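Side-chain contacts in 2-methyl-3-hydroxypyridine-5-carboxylic acid oxygenase (Mesorhizobium loti, PDB 3ALJ), which uses flavin-adenine dinucleotide to oxygenate 2-methyl-3-hydroxypyridine-5-carboxylic acid with molecular oxygen, probably opening the pyridine ring during vitamin B6 breakdown: residues T25-L30 with W35-H40; I200-F205 with P250-C255; S312-E317 with L325-T330. One frame throughout, in Å; residues are numbered along the deposited sequence. Where two conformers were deposited one is given.

Contact 1: residues T25-L30 with W35-H40; sequences TAAIAL and WDVRLH
A27 and V37 face each other across a helix and a strand that run nearly antiparallel: the axes of 25-30 and 36-40 come within 8.4 Å at an angle of 164°. At the end where the chain turns back, W35 N donates a hydrogen bond to L30 O at 3.1 Å. The same two residues also meet through their side chains. L30 CD2 sits over one face of the indole, 3.7 Å from the centroid of the W35 five-membered ring and 16° off its normal, a CH-pi contact shifted toward NE1, while L30 CB lies near W35 CG. An alanine in place of W35 would keep the backbone bond but would probably leave L30 CD2 without the flat surface it rests on.

This is the helix-to-second-strand half of a beta-alpha-beta unit, strand 13-17, helix 21-32 and strand 36-40, consistent with the Rossmann-type dinucleotide fold expected of an FAD-binding domain. Further along the strand, both methyls of V37 rest on the helix, one on A27 and one on L30. Its CG1, anti to the backbone N (chi1 -170°), reaches A27 CB at 3.7 Å, and the other branch, CG2, lies 3.9 Å from L30 CB. L39 CD1 then touches A27 CB from the next inward-facing position, at 4.0 Å. V16 and A14 of strand 13-17 pack against this apolar seam as well. On the far side of the strand, R38 grips D36 side-on, NE to OD1 and NH1 to OD2; beyond L39, H40 touches the FAD.

Contact 2: residues I200-F205 with P250-C255; sequences IDMWNF and PFLEPC
M202 and F251 make a Met-aromatic contact, with the sulfur at the rim of the ring. M202 SD lies 5.0 Å from the centroid of the F251 ring, 80° off its normal, so it meets the ring close to its plane and touches CE2 at 3.6 Å. The terminal methyl follows: M202 CE is 3.7 Å from F251 CE2, and the methionine and the phenylalanine pass alongside, pointing opposite ways. M202 can span the distance because it runs out straight past CG.

The purely apolar part belongs to L252, which meets M202 tip to tip: CD1 comes to 3.8 Å from M202 SD, with CE of the same methionine almost as near. L252 occupies the N-cap position of helix 253-260, right after the short 3-10 segment. The contact therefore lays the start of that helix on one face of the mixed sheet in which strand 199-203 runs between 82-86 and 211-216, probably the substrate-domain sheet of a flavoprotein hydroxylase fold. W85 of strand 82-86 touches M202 and also stacks edge-to-face with F251, and F249 adds a further side chain against the methionine.

On the opposite face of the strand, where the alternation of side chains puts them, lie D201 and W203, which are joined by a polar contact. W203 NE1 gives D201 OD2 a weak, bent hydrogen bond of 2.9 Å, and R211 forms a salt bridge with that same carboxylate oxygen.

Contact 3: residues S312-E317 with L325-T330; sequences SQDLEE and LVAWET
D314 gives the largest share of this contact, pressing its carboxylate against the backbone side of W328 where helix 300-314 passes helix 321-349; the D314 and W328 CA atoms are 5.8 Å apart. Starting at the root, D314 CB points at the partner helix and lies 4.0 Å from W328 CB. One atom further, CG comes to 3.7 Å from W328 CA. CG is set anti to the carbonyl carbon, beside the backbone N (chi1 -86°), and from there the two oxygens part company. OD1 turns to the methyl of A327, with CB at 3.9 Å. OD2 lies 3.4 Å from W328 CA and also stands at the edge of the indole, near its plane; carboxylate and ring planes are 70° apart.

The ring itself leads away from D314: its CG is anti to the backbone N (chi1 163°), which leaves W328 CA and CB facing the carboxylate and lets NE1 hydrogen-bond N307 O in helix 300-314. The long helix is thus tied to its neighbour by the indole N-H as well as by packing. Beside D314, where the chain leaves helix 300-314 through a type I turn from D314 to E317, L315 CD2 touches L325 CD1 at 4.0 Å as the two leucines cross. L315 also packs on L30 and W35.

Within the pair of segments, then, a buried carboxylate meets mainly carbon. Its charge is answered by R331, one turn beyond A327, whose NE forms a salt bridge with D314 OD2 while its NH2 hydrogen-bonds Q313 OE1; this pairing probably helps keep the aspartate ionised although it is buried.

In the fold
Along the chain the three contacts follow in series, 25-30 with 35-40, then 200-205 with 250-255, then 312-317 with 325-330, all within the FAD-binding domain. Contacts 1 and 3 are neighbours, their centres about 15 Å apart, and they touch: L315 CD1 lies 3.8 Å from L30 CD2 and also meets the W35 ring, so helix 21-32 is packed between its own strand and the end of helix 300-314. Contact 2 lies on the opposite side of the chain's centre, about 41 Å from contact 1 and about 45 Å from contact 3 between centres. Residues nearly 300 positions apart thus build the nucleotide-binding end together, while contact 2 packs the start of helix 253-260 on the other, seven-stranded sheet, far from them.

Contact 1: residues T25-L30 with W35-H40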
loop_
_atom_site.group_PDB
_atom_site.type_symbol
_atom_site.label_atom_id
_atom_site.label_comp_id
_atom_site.label_asym_id
_atom_site.label_seq_id
_atom_site.Cartn_x
_atom_site.Cartn_y
_atom_site.Cartn_z
ATOM N N THR A 25 -4.881 8.721 -6.127
ATOM C CA THR A 25 -3.743 9.158 -6.915
ATOM C C THR A 25 -4.162 9.391 -8.333
ATOM O O THR A 25 -3.826 10.447 -8.920
ATOM C CB THR A 25 -2.655 8.050 -6.858
ATOM O OG1 THR A 25 -2.082 7.984 -5.538
ATOM C CG2 THR A 25 -1.499 8.412 -7.868
ATOM N N ALA A 26 -4.930 8.451 -8.948
ATOM C CA ALA A 26 -5.370 8.670 -10.317
ATOM C C ALA A 26 -6.232 9.901 -10.424
ATOM O O ALA A 26 -6.034 10.726 -11.380
ATOM C CB ALA A 26 -6.183 7.389 -10.825
ATOM N N ALA A 27 -7.144 10.090 -9.497
ATOM C CA ALA A 27 -7.997 11.273 -9.570
ATOM C C ALA A 27 -7.264 12.601 -9.488
ATOM O O ALA A 27 -7.542 13.504 -10.255
ATOM C CB ALA A 27 -9.117 11.185 -8.551
ATOM N N ILE A 28 -6.307 12.700 -8.590
ATOM C CA ILE A 28 -5.552 13.940 -8.428
ATOM C C ILE A 28 -4.729 14.184 -9.667
ATOM O O ILE A 28 -4.717 15.298 -10.175
ATOM C CB ILE A 28 -4.679 13.829 -7.202
ATOM C CG1 ILE A 28 -5.480 13.907 -5.929
ATOM C CG2 ILE A 28 -3.620 14.965 -7.228
ATOM C CD1 ILE A 28 -4.693 13.390 -4.662
ATOM N N ALA A 29 -4.046 13.133 -10.129
ATOM C CA ALA A 29 -3.136 13.292 -11.286
ATOM C C ALA A 29 -3.914 13.686 -12.523
ATOM O O ALA A 29 -3.533 14.658 -13.283
ATOM C CB ALA A 29 -2.293 12.064 -11.601
ATOM N N LEU A 30 -5.096 13.106 -12.709
ATOM C CA LEU A 30 -5.914 13.403 -13.901
ATOM C C LEU A 30 -6.451 14.784 -13.717
ATOM O O LEU A 30 -6.427 15.584 -14.699
ATOM C CB LEU A 30 -7.040 12.321 -14.057
ATOM C CG LEU A 30 -6.502 10.986 -14.429
ATOM C CD1 LEU A 30 -7.685 9.946 -14.166
ATOM C CD2 LEU A 30 -6.017 10.906 -15.862
ATOM N N TRP A 35 -8.427 16.951 -16.608
ATOM C CA TRP A 35 -9.614 16.049 -16.724
ATOM C C TRP A 35 -10.715 16.522 -15.793
ATOM O O TRP A 35 -10.516 17.002 -14.689
ATOM C CB TRP A 35 -9.224 14.612 -16.360
ATOM C CG TRP A 35 -8.360 13.934 -17.323
ATOM C CD1 TRP A 35 -6.967 14.056 -17.549
ATOM C CD2 TRP A 35 -8.803 12.927 -18.213
ATOM N NE1 TRP A 35 -6.588 13.231 -18.506
ATOM C CE2 TRP A 35 -7.680 12.486 -18.966
ATOM C CE3 TRP A 35 -10.054 12.309 -18.454
ATOM C CZ2 TRP A 35 -7.715 11.444 -19.946
ATOM C CZ3 TRP A 35 -10.070 11.299 -19.451
ATOM C CH2 TRP A 35 -8.942 10.891 -20.194
ATOM N N ASP A 36 -11.958 16.239 -16.289
ATOM C CA ASP A 36 -13.100 16.330 -15.432
ATOM C C ASP A 36 -13.191 14.951 -14.724
ATOM O O ASP A 36 -13.615 14.027 -15.400
ATOM C CB ASP A 36 -14.378 16.647 -16.261
ATOM C CG ASP A 36 -15.651 16.679 -15.360
ATOM O OD1 ASP A 36 -15.610 16.492 -14.126
ATOM O OD2 ASP A 36 -16.745 17.114 -15.905
ATOM N N VAL A 37 -12.849 14.867 -13.460
ATOM C CA VAL A 37 -12.793 13.577 -12.761
ATOM C C VAL A 37 -13.777 13.453 -11.654
ATOM O O VAL A 37 -13.903 14.332 -10.768
ATOM C CB VAL A 37 -11.431 13.492 -11.942
ATOM C CG1 VAL A 37 -11.275 12.031 -11.406
ATOM C CG2 VAL A 37 -10.327 13.853 -12.690
ATOM N N ARG A 38 -14.496 12.310 -11.655
ATOM C CA ARG A 38 -15.388 12.027 -10.567
ATOM C C ARG A 38 -14.950 10.688 -9.953
ATOM O O ARG A 38 -14.502 9.769 -10.739
ATOM C CB ARG A 38 -16.823 11.847 -11.113
ATOM C CG ARG A 38 -17.311 13.210 -11.788
ATOM C CD ARG A 38 -17.195 13.064 -13.291
ATOM N NE ARG A 38 -17.545 14.326 -14.000
ATOM C CZ ARG A 38 -18.812 14.691 -14.239
ATOM N NH1 ARG A 38 -18.996 15.804 -14.932
ATOM N NH2 ARG A 38 -19.874 13.922 -13.856
ATOM N N LEU A 39 -14.969 10.582 -8.648
ATOM C CA LEU A 39 -14.518 9.334 -7.936
ATOM C C LEU A 39 -15.626 8.786 -7.119
ATOM O O LEU A 39 -16.361 9.562 -6.426
ATOM C CB LEU A 39 -13.293 9.721 -7.058
ATOM C CG LEU A 39 -12.742 8.522 -6.248
ATOM C CD1 LEU A 39 -11.169 8.621 -6.186
ATOM C CD2 LEU A 39 -13.278 8.384 -4.880
ATOM N N HIS A 40 -15.776 7.469 -7.155
ATOM C CA HIS A 40 -16.838 6.757 -6.480
ATOM C C HIS A 40 -16.279 5.796 -5.427
ATOM O O HIS A 40 -15.599 4.802 -5.829
ATOM C CB HIS A 40 -17.667 6.021 -7.508
ATOM C CG HIS A 40 -18.240 6.931 -8.552
ATOM N ND1 HIS A 40 -19.453 7.611 -8.382
ATOM C CD2 HIS A 40 -17.671 7.420 -9.696
ATOM C CE1 HIS A 40 -19.615 8.441 -9.429
ATOM N NE2 HIS A 40 -18.575 8.309 -10.260
#

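Contact 2: residues I200-F205 with P250-C255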
loop_
_atom_site.group_PDB
_atom_site.type_symbol
_atom_site.label_atom_id
_atom_site.label_comp_id
_atom_site.label_asym_id
_atom_site.label_seq_id
_atom_site.Cartn_x
_atom_site.Cartn_y
_atom_site.Cartn_z
ATOM N N ILE A 200 12.414 -1.892 13.583
ATOM C CA ILE A 200 13.046 -3.142 14.044
ATOM C C ILE A 200 12.119 -4.282 13.642
ATOM O O ILE A 200 10.961 -4.413 14.144
ATOM C CB ILE A 200 13.259 -3.171 15.571
ATOM C CG1 ILE A 200 13.929 -1.871 16.052
ATOM C CG2 ILE A 200 14.198 -4.381 15.877
ATOM C CD1 ILE A 200 13.992 -1.804 17.614
ATOM N N ASP A 201 12.603 -5.158 12.756
ATOM C CA ASP A 201 11.844 -6.362 12.341
ATOM C C ASP A 201 12.320 -7.503 13.201
ATOM O O ASP A 201 13.454 -7.983 13.032
ATOM C CB ASP A 201 12.094 -6.618 10.837
ATOM C CG ASP A 201 11.159 -7.653 10.327
ATOM O OD1 ASP A 201 10.261 -8.106 11.100
ATOM O OD2 ASP A 201 11.253 -8.042 9.144
ATOM N N MET A 202 11.488 -7.850 14.193
ATOM C CA MET A 202 11.906 -8.760 15.264
ATOM C C MET A 202 11.383 -10.159 14.999
ATOM O O MET A 202 10.212 -10.507 15.242
ATOM C CB MET A 202 11.335 -8.288 16.612
ATOM C CG MET A 202 11.676 -6.825 16.916
ATOM S SD MET A 202 10.650 -6.254 18.273
ATOM C CE MET A 202 11.481 -4.709 18.783
ATOM N N TRP A 203 12.255 -10.997 14.402
ATOM C CA TRP A 203 11.859 -12.379 14.020
ATOM C C TRP A 203 12.210 -13.395 15.108
ATOM O O TRP A 203 13.256 -13.282 15.839
ATOM C CB TRP A 203 12.710 -12.810 12.836
ATOM C CG TRP A 203 12.256 -12.157 11.508
ATOM C CD1 TRP A 203 12.557 -10.907 11.037
ATOM C CD2 TRP A 203 11.486 -12.800 10.506
ATOM N NE1 TRP A 203 12.000 -10.789 9.765
ATOM C CE2 TRP A 203 11.332 -11.935 9.425
ATOM C CE3 TRP A 203 10.855 -14.057 10.427
ATOM C CZ2 TRP A 203 10.584 -12.261 8.276
ATOM C CZ3 TRP A 203 10.130 -14.397 9.280
ATOM C CH2 TRP A 203 9.995 -13.526 8.236
ATOM N N ASN A 204 11.398 -14.459 15.172
ATOM C CA ASN A 204 11.748 -15.650 15.951
ATOM C C ASN A 204 11.144 -16.840 15.268
ATOM O O ASN A 204 10.012 -16.752 14.802
ATOM C CB ASN A 204 11.130 -15.607 17.367
ATOM C CG ASN A 204 11.606 -14.455 18.179
ATOM O OD1 ASN A 204 12.658 -14.536 18.914
ATOM N ND2 ASN A 204 10.901 -13.340 18.198
ATOM N N PHE A 205 11.908 -17.934 15.265
ATOM C CA PHE A 205 11.353 -19.272 14.970
ATOM C C PHE A 205 11.314 -20.134 16.201
ATOM O O PHE A 205 10.583 -21.136 16.141
ATOM C CB PHE A 205 12.180 -19.903 13.857
ATOM C CG PHE A 205 12.205 -19.109 12.584
ATOM C CD1 PHE A 205 11.029 -18.835 11.898
ATOM C CD2 PHE A 205 13.347 -18.565 12.099
ATOM C CE1 PHE A 205 11.097 -18.021 10.667
ATOM C CE2 PHE A 205 13.404 -17.831 10.920
ATOM C CZ PHE A 205 12.283 -17.585 10.213
ATOM N N PRO A 250 9.530 -9.250 25.426
ATOM C CA PRO A 250 9.254 -8.608 26.729
ATOM C C PRO A 250 9.654 -7.183 26.796
ATOM O O PRO A 250 9.071 -6.390 27.518
ATOM C CB PRO A 250 10.063 -9.528 27.706
ATOM C CG PRO A 250 11.191 -10.068 26.839
ATOM C CD PRO A 250 10.411 -10.456 25.513
ATOM N N PHE A 251 10.616 -6.767 25.974
ATOM C CA PHE A 251 11.097 -5.416 25.876
ATOM C C PHE A 251 10.040 -4.430 25.272
ATOM O O PHE A 251 10.223 -3.186 25.315
ATOM C CB PHE A 251 12.397 -5.391 25.094
ATOM C CG PHE A 251 12.350 -6.314 23.938
ATOM C CD1 PHE A 251 12.930 -7.581 24.056
ATOM C CD2 PHE A 251 11.675 -5.979 22.754
ATOM C CE1 PHE A 251 12.784 -8.550 23.022
ATOM C CE2 PHE A 251 11.544 -6.917 21.724
ATOM C CZ PHE A 251 12.064 -8.185 21.827
ATOM N N LEU A 252 8.981 -5.016 24.659
ATOM C CA LEU A 252 7.847 -4.150 24.193
ATOM C C LEU A 252 6.615 -4.210 25.084
ATOM O O LEU A 252 5.573 -3.697 24.691
ATOM C CB LEU A 252 7.436 -4.634 22.722
ATOM C CG LEU A 252 8.480 -4.401 21.628
ATOM C CD1 LEU A 252 7.833 -4.739 20.249
ATOM C CD2 LEU A 252 8.799 -2.936 21.658
ATOM N N GLU A 253 6.726 -4.790 26.287
ATOM C CA GLU A 253 5.547 -4.901 27.131
ATOM C C GLU A 253 4.755 -3.599 27.303
ATOM O O GLU A 253 3.527 -3.666 27.182
ATOM C CB GLU A 253 5.926 -5.471 28.508
ATOM C CG GLU A 253 4.715 -5.536 29.471
ATOM C CD GLU A 253 5.157 -6.243 30.776
ATOM O OE1 GLU A 253 6.371 -6.210 31.106
ATOM O OE2 GLU A 253 4.300 -6.921 31.388
ATOM N N PRO A 254 5.344 -2.420 27.510
ATOM C CA PRO A 254 4.481 -1.185 27.677
ATOM C C PRO A 254 3.540 -0.951 26.458
ATOM O O PRO A 254 2.313 -0.760 26.606
ATOM C CB PRO A 254 5.490 -0.068 27.854
ATOM C CG PRO A 254 6.765 -0.810 28.402
ATOM C CD PRO A 254 6.774 -2.156 27.694
ATOM N N CYS A 255 4.100 -1.164 25.243
ATOM C CA CYS A 255 3.283 -1.051 24.011
ATOM C C CYS A 255 2.339 -2.188 23.820
ATOM O O CYS A 255 1.209 -1.885 23.314
ATOM C CB CYS A 255 4.279 -1.007 22.829
ATOM S SG CYS A 255 5.434 0.412 22.879
#

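Contact 3: residues S312-E317 with L325-T330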
loop_
_atom_site.group_PDB
_atom_site.type_symbol
_atom_site.label_atom_id
_atom_site.label_comp_id
_atom_site.label_asym_id
_atom_site.label_seq_id
_atom_site.Cartn_x
_atom_site.Cartn_y
_atom_site.Cartn_z
ATOM N N SER A 312 -1.753 8.605 -15.824
ATOM C CA SER A 312 -1.958 10.031 -16.152
ATOM C C SER A 312 -0.938 10.564 -17.130
ATOM O O SER A 312 -1.295 11.357 -18.023
ATOM C CB SER A 312 -2.102 10.932 -14.882
ATOM O OG SER A 312 -0.851 11.300 -14.288
ATOM N N GLN A 313 0.304 10.135 -16.962
ATOM C CA GLN A 313 1.382 10.566 -17.889
ATOM C C GLN A 313 1.114 10.061 -19.290
ATOM O O GLN A 313 1.188 10.874 -20.260
ATOM C CB GLN A 313 2.715 10.033 -17.421
ATOM C CG GLN A 313 3.233 10.658 -16.102
ATOM C CD GLN A 313 4.515 9.979 -15.716
ATOM O OE1 GLN A 313 4.695 8.754 -15.793
ATOM N NE2 GLN A 313 5.444 10.806 -15.225
ATOM N N ASP A 314 0.718 8.806 -19.467
ATOM C CA ASP A 314 0.537 8.295 -20.816
ATOM C C ASP A 314 -0.694 8.883 -21.466
ATOM O O ASP A 314 -0.670 8.905 -22.755
ATOM C CB ASP A 314 0.481 6.766 -20.761
ATOM C CG ASP A 314 1.809 6.149 -20.801
ATOM O OD1 ASP A 314 2.347 6.112 -21.934
ATOM O OD2 ASP A 314 2.367 5.580 -19.827
ATOM N N LEU A 315 -1.647 9.436 -20.713
ATOM C CA LEU A 315 -2.856 10.040 -21.249
ATOM C C LEU A 315 -2.542 11.435 -21.755
ATOM O O LEU A 315 -3.449 12.085 -22.324
ATOM C CB LEU A 315 -4.014 10.053 -20.215
ATOM C CG LEU A 315 -4.553 8.622 -20.086
ATOM C CD1 LEU A 315 -5.302 8.573 -18.715
ATOM C CD2 LEU A 315 -5.541 8.304 -21.267
ATOM N N GLU A 316 -1.285 11.930 -21.609
ATOM C CA GLU A 316 -0.946 13.294 -22.085
ATOM C C GLU A 316 -0.226 13.158 -23.408
ATOM O O GLU A 316 0.346 14.205 -23.825
ATOM C CB GLU A 316 0.042 14.004 -21.050
ATOM C CG GLU A 316 -0.641 14.429 -19.788
ATOM C CD GLU A 316 -1.799 15.357 -20.140
ATOM O OE1 GLU A 316 -1.560 16.464 -20.687
ATOM O OE2 GLU A 316 -2.967 14.982 -19.938
ATOM N N GLU A 317 -0.163 11.995 -24.042
ATOM C CA GLU A 317 0.648 11.876 -25.261
ATOM C C GLU A 317 -0.034 12.231 -26.572
ATOM O O GLU A 317 0.598 12.113 -27.644
ATOM C CB GLU A 317 1.314 10.539 -25.409
ATOM C CG GLU A 317 2.197 10.177 -24.230
ATOM C CD GLU A 317 3.566 10.768 -24.325
ATOM O OE1 GLU A 317 3.992 11.174 -25.450
ATOM O OE2 GLU A 317 4.238 10.788 -23.292
ATOM N N LEU A 325 -3.676 3.657 -22.990
ATOM C CA LEU A 325 -3.713 2.558 -21.985
ATOM C C LEU A 325 -2.837 1.388 -22.286
ATOM O O LEU A 325 -2.175 0.821 -21.396
ATOM C CB LEU A 325 -5.169 2.040 -21.755
ATOM C CG LEU A 325 -5.951 2.927 -20.726
ATOM C CD1 LEU A 325 -5.805 4.402 -20.672
ATOM C CD2 LEU A 325 -7.499 2.519 -20.675
ATOM N N VAL A 326 -2.789 0.954 -23.576
ATOM C CA VAL A 326 -1.922 -0.080 -23.959
ATOM C C VAL A 326 -0.441 0.399 -23.775
ATOM O O VAL A 326 0.397 -0.378 -23.269
ATOM C CB VAL A 326 -2.271 -0.448 -25.429
ATOM C CG1 VAL A 326 -1.154 -1.382 -26.078
ATOM C CG2 VAL A 326 -3.554 -1.244 -25.462
ATOM N N ALA A 327 -0.137 1.650 -24.145
ATOM C CA ALA A 327 1.275 2.053 -24.011
ATOM C C ALA A 327 1.644 2.059 -22.510
ATOM O O ALA A 327 2.779 1.751 -22.165
ATOM C CB ALA A 327 1.445 3.438 -24.592
ATOM N N TRP A 328 0.674 2.481 -21.700
ATOM C CA TRP A 328 0.954 2.567 -20.228
ATOM C C TRP A 328 1.279 1.219 -19.641
ATOM O O TRP A 328 2.313 1.062 -18.948
ATOM C CB TRP A 328 -0.303 3.071 -19.580
ATOM C CG TRP A 328 -0.422 2.863 -18.074
ATOM C CD1 TRP A 328 0.295 3.524 -17.068
ATOM C CD2 TRP A 328 -1.375 1.979 -17.427
ATOM N NE1 TRP A 328 -0.136 3.040 -15.813
ATOM C CE2 TRP A 328 -1.130 2.100 -16.049
ATOM C CE3 TRP A 328 -2.363 1.064 -17.888
ATOM C CZ2 TRP A 328 -1.939 1.479 -15.103
ATOM C CZ3 TRP A 328 -3.111 0.377 -16.939
ATOM C CH2 TRP A 328 -2.825 0.540 -15.575
ATOM N N GLU A 329 0.433 0.216 -19.858
ATOM C CA GLU A 329 0.772 -1.109 -19.363
ATOM C C GLU A 329 2.132 -1.625 -19.850
ATOM O O GLU A 329 2.955 -2.168 -19.112
ATOM C CB GLU A 329 -0.373 -2.143 -19.596
ATOM C CG GLU A 329 -0.092 -3.511 -19.040
ATOM C CD GLU A 329 -1.206 -4.542 -19.302
ATOM O OE1 GLU A 329 -2.275 -4.189 -19.750
ATOM O OE2 GLU A 329 -0.847 -5.716 -19.119
ATOM N N THR A 330 2.310 -1.468 -21.161
ATOM C CA THR A 330 3.584 -1.933 -21.733
ATOM C C THR A 330 4.798 -1.266 -21.029
ATOM O O THR A 330 5.816 -1.923 -20.789
ATOM C CB THR A 330 3.596 -1.561 -23.266
ATOM O OG1 THR A 330 2.607 -2.399 -23.859
ATOM C CG2 THR A 330 4.991 -1.961 -23.904
#